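Local coordinates for uncharacterized protein (Alicyclobacillus acidocaldarius subsp. acidocaldarius, PDB 3RAG), which is of unknown function but carries a von Willebrand factor A-type domain, which here holds a sodium ion and probably serves as a metal-dependent binding module, at residues L141-R155 with A201-P213. Residues are numbered along the deposited sequence; the frame is centred on the assembly and turned at random.
Sequences LDTSASMRDKIPTVR and ALEAELVARGGTP. With NA (sodium ion), chain C.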
loop_
_atom_site.group_PDB
_atom_site.type_symbol
_atom_site.label_atom_id
_atom_site.label_comp_id
_atom_site.label_asym_id
_atom_site.label_seq_id
_atom_site.Cartn_x
_atom_site.Cartn_y
_atom_site.Cartn_z
ATOM N N LEU A 141 -5.109 3.766 -7.494
ATOM C CA LEU A 141 -4.901 3.359 -8.876
ATOM C C LEU A 141 -4.919 4.570 -9.804
ATOM O O LEU A 141 -5.919 5.305 -9.903
ATOM C CB LEU A 141 -6.005 2.366 -9.305
ATOM C CG LEU A 141 -6.099 1.122 -8.432
ATOM C CD1 LEU A 141 -7.226 0.202 -8.915
ATOM C CD2 LEU A 141 -4.733 0.384 -8.534
ATOM N N ASP A 142 -3.800 4.744 -10.495
ATOM C CA ASP A 142 -3.605 5.785 -11.503
ATOM C C ASP A 142 -4.567 5.461 -12.632
ATOM O O ASP A 142 -4.570 4.329 -13.128
ATOM C CB ASP A 142 -2.160 5.627 -11.972
ATOM C CG ASP A 142 -1.695 6.690 -12.957
ATOM O OD1 ASP A 142 -2.509 7.326 -13.654
ATOM O OD2 ASP A 142 -0.444 6.834 -13.055
ATOM N N THR A 143 -5.397 6.430 -13.022
ATOM C CA THR A 143 -6.278 6.248 -14.168
ATOM C C THR A 143 -6.101 7.397 -15.146
ATOM O O THR A 143 -7.031 7.789 -15.826
ATOM C CB THR A 143 -7.782 6.107 -13.754
ATOM O OG1 THR A 143 -8.250 7.321 -13.144
ATOM C CG2 THR A 143 -7.969 4.940 -12.811
ATOM N N SER A 144 -4.878 7.915 -15.263
ATOM C CA SER A 144 -4.625 8.930 -16.272
ATOM C C SER A 144 -4.790 8.307 -17.654
ATOM O O SER A 144 -4.860 7.085 -17.788
ATOM C CB SER A 144 -3.218 9.494 -16.114
ATOM O OG SER A 144 -2.275 8.462 -16.257
ATOM N N ALA A 145 -4.847 9.147 -18.685
ATOM C CA ALA A 145 -5.142 8.664 -20.033
ATOM C C ALA A 145 -4.196 7.558 -20.486
ATOM O O ALA A 145 -4.616 6.600 -21.125
ATOM C CB ALA A 145 -5.140 9.838 -21.046
ATOM N N SER A 146 -2.918 7.672 -20.153
ATOM C CA SER A 146 -1.968 6.678 -20.643
ATOM C C SER A 146 -2.158 5.310 -19.989
ATOM O O SER A 146 -1.575 4.330 -20.434
ATOM C CB SER A 146 -0.538 7.146 -20.446
ATOM O OG SER A 146 -0.251 7.146 -19.065
HETATM N N MSE A 147 -2.982 5.239 -18.946
HETATM C CA MSE A 147 -3.193 3.961 -18.238
HETATM C C MSE A 147 -4.179 3.039 -18.972
HETATM O O MSE A 147 -4.401 1.904 -18.541
HETATM C CB MSE A 147 -3.719 4.195 -16.806
HETATM C CG MSE A 147 -2.633 4.549 -15.751
HETATM SE SE MSE A 147 -1.487 3.194 -15.251
HETATM C CE MSE A 147 -2.658 2.033 -14.538
ATOM N N ARG A 148 -4.763 3.517 -20.072
ATOM C CA ARG A 148 -5.923 2.827 -20.658
ATOM C C ARG A 148 -5.646 1.347 -20.928
ATOM O O ARG A 148 -6.467 0.484 -20.628
ATOM C CB ARG A 148 -6.393 3.529 -21.946
ATOM C CG ARG A 148 -7.780 3.071 -22.406
ATOM C CD ARG A 148 -8.344 4.026 -23.473
ATOM N NE ARG A 148 -8.693 5.331 -22.894
ATOM C CZ ARG A 148 -8.162 6.491 -23.271
ATOM N NH1 ARG A 148 -7.247 6.533 -24.229
ATOM N NH2 ARG A 148 -8.551 7.621 -22.688
ATOM N N ASP A 149 -4.474 1.047 -21.462
ATOM C CA ASP A 149 -4.194 -0.338 -21.824
ATOM C C ASP A 149 -3.629 -1.177 -20.681
ATOM O O ASP A 149 -3.407 -2.361 -20.843
ATOM C CB ASP A 149 -3.223 -0.393 -22.972
ATOM C CG ASP A 149 -3.874 -0.043 -24.282
ATOM O OD1 ASP A 149 -5.098 -0.302 -24.460
ATOM O OD2 ASP A 149 -3.143 0.505 -25.118
ATOM N N LYS A 150 -3.370 -0.546 -19.543
ATOM C CA LYS A 150 -2.828 -1.267 -18.395
ATOM C C LYS A 150 -3.949 -1.591 -17.442
ATOM O O LYS A 150 -3.838 -2.502 -16.636
ATOM C CB LYS A 150 -1.780 -0.407 -17.691
ATOM C CG LYS A 150 -0.598 -0.081 -18.637
ATOM C CD LYS A 150 0.277 1.050 -18.133
ATOM C CE LYS A 150 1.300 1.439 -19.196
ATOM N NZ LYS A 150 1.113 2.828 -19.728
ATOM N N ILE A 151 -5.043 -0.842 -17.546
ATOM C CA ILE A 151 -6.153 -0.982 -16.591
ATOM C C ILE A 151 -6.739 -2.405 -16.480
ATOM O O ILE A 151 -6.953 -2.890 -15.376
ATOM C CB ILE A 151 -7.266 0.099 -16.818
ATOM C CG1 ILE A 151 -6.829 1.444 -16.209
ATOM C CG2 ILE A 151 -8.592 -0.334 -16.140
ATOM C CD1 ILE A 151 -7.778 2.622 -16.616
ATOM N N PRO A 152 -6.962 -3.094 -17.613
ATOM C CA PRO A 152 -7.516 -4.436 -17.420
ATOM C C PRO A 152 -6.600 -5.350 -16.599
ATOM O O PRO A 152 -7.084 -6.128 -15.781
ATOM C CB PRO A 152 -7.690 -4.955 -18.863
ATOM C CG PRO A 152 -7.946 -3.659 -19.673
ATOM C CD PRO A 152 -6.956 -2.687 -19.034
ATOM N N THR A 153 -5.295 -5.241 -16.788
ATOM C CA THR A 153 -4.370 -6.083 -16.024
ATOM C C THR A 153 -4.370 -5.670 -14.572
ATOM O O THR A 153 -4.327 -6.508 -13.667
ATOM C CB THR A 153 -2.960 -5.997 -16.628
ATOM O OG1 THR A 153 -3.030 -6.532 -17.950
ATOM C CG2 THR A 153 -1.927 -6.810 -15.791
ATOM N N VAL A 154 -4.431 -4.365 -14.346
ATOM C CA VAL A 154 -4.462 -3.828 -12.989
ATOM C C VAL A 154 -5.713 -4.274 -12.238
ATOM O O VAL A 154 -5.638 -4.666 -11.069
ATOM C CB VAL A 154 -4.325 -2.294 -13.009
ATOM C CG1 VAL A 154 -4.590 -1.688 -11.619
ATOM C CG2 VAL A 154 -2.927 -1.910 -13.490
ATOM N N ARG A 155 -6.866 -4.242 -12.902
ATOM C CA ARG A 155 -8.080 -4.710 -12.243
ATOM C C ARG A 155 -7.900 -6.146 -11.754
ATOM O O ARG A 155 -8.300 -6.487 -10.631
ATOM C CB ARG A 155 -9.292 -4.643 -13.184
ATOM C CG ARG A 155 -9.682 -3.232 -13.635
ATOM C CD ARG A 155 -11.086 -3.227 -14.314
ATOM N NE ARG A 155 -11.118 -4.153 -15.457
ATOM C CZ ARG A 155 -11.213 -3.802 -16.738
ATOM N NH1 ARG A 155 -11.345 -2.526 -17.114
ATOM N NH2 ARG A 155 -11.186 -4.747 -17.668
ATOM N N ALA A 201 -17.285 -2.674 -9.467
ATOM C CA ALA A 201 -16.929 -1.290 -9.181
ATOM C C ALA A 201 -15.610 -0.906 -9.851
ATOM O O ALA A 201 -15.504 0.186 -10.417
ATOM C CB ALA A 201 -16.864 -1.042 -7.676
ATOM N N LEU A 202 -14.597 -1.777 -9.775
ATOM C CA LEU A 202 -13.352 -1.504 -10.491
ATOM C C LEU A 202 -13.629 -1.258 -11.976
ATOM O O LEU A 202 -13.110 -0.314 -12.560
ATOM C CB LEU A 202 -12.332 -2.644 -10.360
ATOM C CG LEU A 202 -11.600 -2.866 -9.036
ATOM C CD1 LEU A 202 -10.688 -4.092 -9.127
ATOM C CD2 LEU A 202 -10.796 -1.634 -8.691
ATOM N N GLU A 203 -14.428 -2.118 -12.596
ATOM C CA GLU A 203 -14.680 -1.952 -14.032
ATOM C C GLU A 203 -15.395 -0.651 -14.365
ATOM O O GLU A 203 -15.075 -0.006 -15.366
ATOM C CB GLU A 203 -15.485 -3.130 -14.588
ATOM C CG GLU A 203 -14.694 -4.415 -14.610
ATOM C CD GLU A 203 -15.373 -5.483 -15.440
ATOM O OE1 GLU A 203 -16.167 -5.129 -16.343
ATOM O OE2 GLU A 203 -15.112 -6.675 -15.189
ATOM N N ALA A 204 -16.371 -0.275 -13.536
ATOM C CA ALA A 204 -17.168 0.919 -13.798
ATOM C C ALA A 204 -16.386 2.187 -13.542
ATOM O O ALA A 204 -16.575 3.181 -14.231
ATOM C CB ALA A 204 -18.480 0.924 -12.939
ATOM N N GLU A 205 -15.510 2.164 -12.544
ATOM C CA GLU A 205 -14.915 3.409 -12.054
ATOM C C GLU A 205 -13.521 3.716 -12.591
ATOM O O GLU A 205 -13.053 4.856 -12.483
ATOM C CB GLU A 205 -14.900 3.419 -10.510
ATOM C CG GLU A 205 -16.281 3.128 -9.886
ATOM C CD GLU A 205 -17.291 4.246 -10.148
ATOM O OE1 GLU A 205 -16.856 5.388 -10.393
ATOM O OE2 GLU A 205 -18.517 3.977 -10.117
ATOM N N LEU A 206 -12.836 2.718 -13.158
ATOM C CA LEU A 206 -11.486 2.966 -13.652
ATOM C C LEU A 206 -11.504 3.396 -15.111
ATOM O O LEU A 206 -11.431 2.585 -16.035
ATOM C CB LEU A 206 -10.559 1.748 -13.416
ATOM C CG LEU A 206 -10.466 1.254 -11.974
ATOM C CD1 LEU A 206 -9.486 0.070 -11.903
ATOM C CD2 LEU A 206 -9.989 2.370 -11.047
ATOM N N VAL A 207 -11.630 4.701 -15.315
ATOM C CA VAL A 207 -11.677 5.265 -16.655
ATOM C C VAL A 207 -10.398 6.040 -16.890
ATOM O O VAL A 207 -10.043 6.907 -16.096
ATOM C CB VAL A 207 -12.873 6.216 -16.814
ATOM C CG1 VAL A 207 -13.077 6.573 -18.275
ATOM C CG2 VAL A 207 -14.127 5.593 -16.227
ATOM N N ALA A 208 -9.707 5.741 -17.983
ATOM C CA ALA A 208 -8.438 6.397 -18.245
ATOM C C ALA A 208 -8.630 7.721 -18.964
ATOM O O ALA A 208 -8.969 7.766 -20.144
ATOM C CB ALA A 208 -7.531 5.486 -19.053
ATOM N N ARG A 209 -8.413 8.798 -18.222
ATOM C CA ARG A 209 -8.500 10.146 -18.752
ATOM C C ARG A 209 -7.758 11.095 -17.824
ATOM O O ARG A 209 -7.576 10.799 -16.646
ATOM C CB ARG A 209 -9.961 10.573 -18.885
ATOM C CG ARG A 209 -10.752 10.467 -17.595
ATOM C CD ARG A 209 -12.221 10.790 -17.818
ATOM N NE ARG A 209 -12.453 12.225 -17.946
ATOM C CZ ARG A 209 -12.585 13.057 -16.918
ATOM N NH1 ARG A 209 -12.507 12.596 -15.677
ATOM N NH2 ARG A 209 -12.795 14.348 -17.128
ATOM N N GLY A 210 -7.355 12.244 -18.348
ATOM C CA GLY A 210 -6.698 13.250 -17.538
ATOM C C GLY A 210 -5.234 13.019 -17.224
ATOM O O GLY A 210 -4.584 12.140 -17.786
ATOM N N GLY A 211 -4.726 13.831 -16.304
ATOM C CA GLY A 211 -3.333 13.782 -15.887
ATOM C C GLY A 211 -3.217 12.944 -14.633
ATOM O O GLY A 211 -4.100 12.134 -14.336
ATOM N N THR A 212 -2.103 13.091 -13.925
ATOM C CA THR A 212 -1.910 12.327 -12.708
ATOM C C THR A 212 -1.673 13.213 -11.493
ATOM O O THR A 212 -0.641 13.867 -11.370
ATOM C CB THR A 212 -0.734 11.346 -12.858
ATOM O OG1 THR A 212 0.482 11.994 -12.476
ATOM C CG2 THR A 212 -0.617 10.878 -14.298
ATOM N N PRO A 213 -2.630 13.177 -10.578
ATOM C CA PRO A 213 -2.561 13.883 -9.294
ATOM C C PRO A 213 -2.244 12.922 -8.156
ATOM O O PRO A 213 -3.071 12.593 -7.291
ATOM C CB PRO A 213 -3.961 14.502 -9.168
ATOM C CG PRO A 213 -4.850 13.503 -9.879
ATOM C CD PRO A 213 -4.027 12.988 -11.039
HETATM NA NA NA C . 0.274 8.285 -16.842
HETATM O O HOH W 1 -9.443 9.210 -14.927
HETATM O O HOH W 2 -12.356 -0.105 -15.863
HETATM O O HOH W 3 -11.972 -6.730 -14.552
HETATM O O HOH W 4 0.684 8.694 -14.408
HETATM O O HOH W 5 2.120 10.401 -17.345
#
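Glu203 CG lies over one face of the Arg155 guanidinium, 3.7 Å from NE; on the opposite face Ile151 O and Pro152 CA lie toward the rim. The bend at chi3 (-57°) turns this group back over its own helix; NE reaches Glu203 OE2 through one water, NH1 a second water bonded to Glu203 O and Leu206 O. The Arg148 guanidinium has Ala145 O above one face, toward the rim, and meets Ala208 O obliquely in a weak bond from NH2. Leu206 wedges between Leu141, Thr143 and the aliphatic part of Arg155: CD1 touches Leu141 CD1 and Arg155 CG, each at 3.7 Å, and CD2 meets Thr143 CG2. Asp142, Ser144 and Ser146 form the Asp-x-Ser-x-Ser MIDAS motif of vWA domains, here with sodium on both serine hydroxyls, Asp18 and two waters. Asp142 OD1 closes an Asx turn, gripped by Ser144 N (2.9 Å) and OG (2.8 Å), while OD2 takes Thr17 OG1 and Asp18 N; an alanine here would probably leave these four without their carboxylate and the Ser144 hydroxyl less firmly directed at the sodium. Arg209 N donates to Thr143 O in the carbonyl plane, Ala145 N to Gly210 O, and Thr212 CG2 presses tightly on Ser144 CB (3.5 Å).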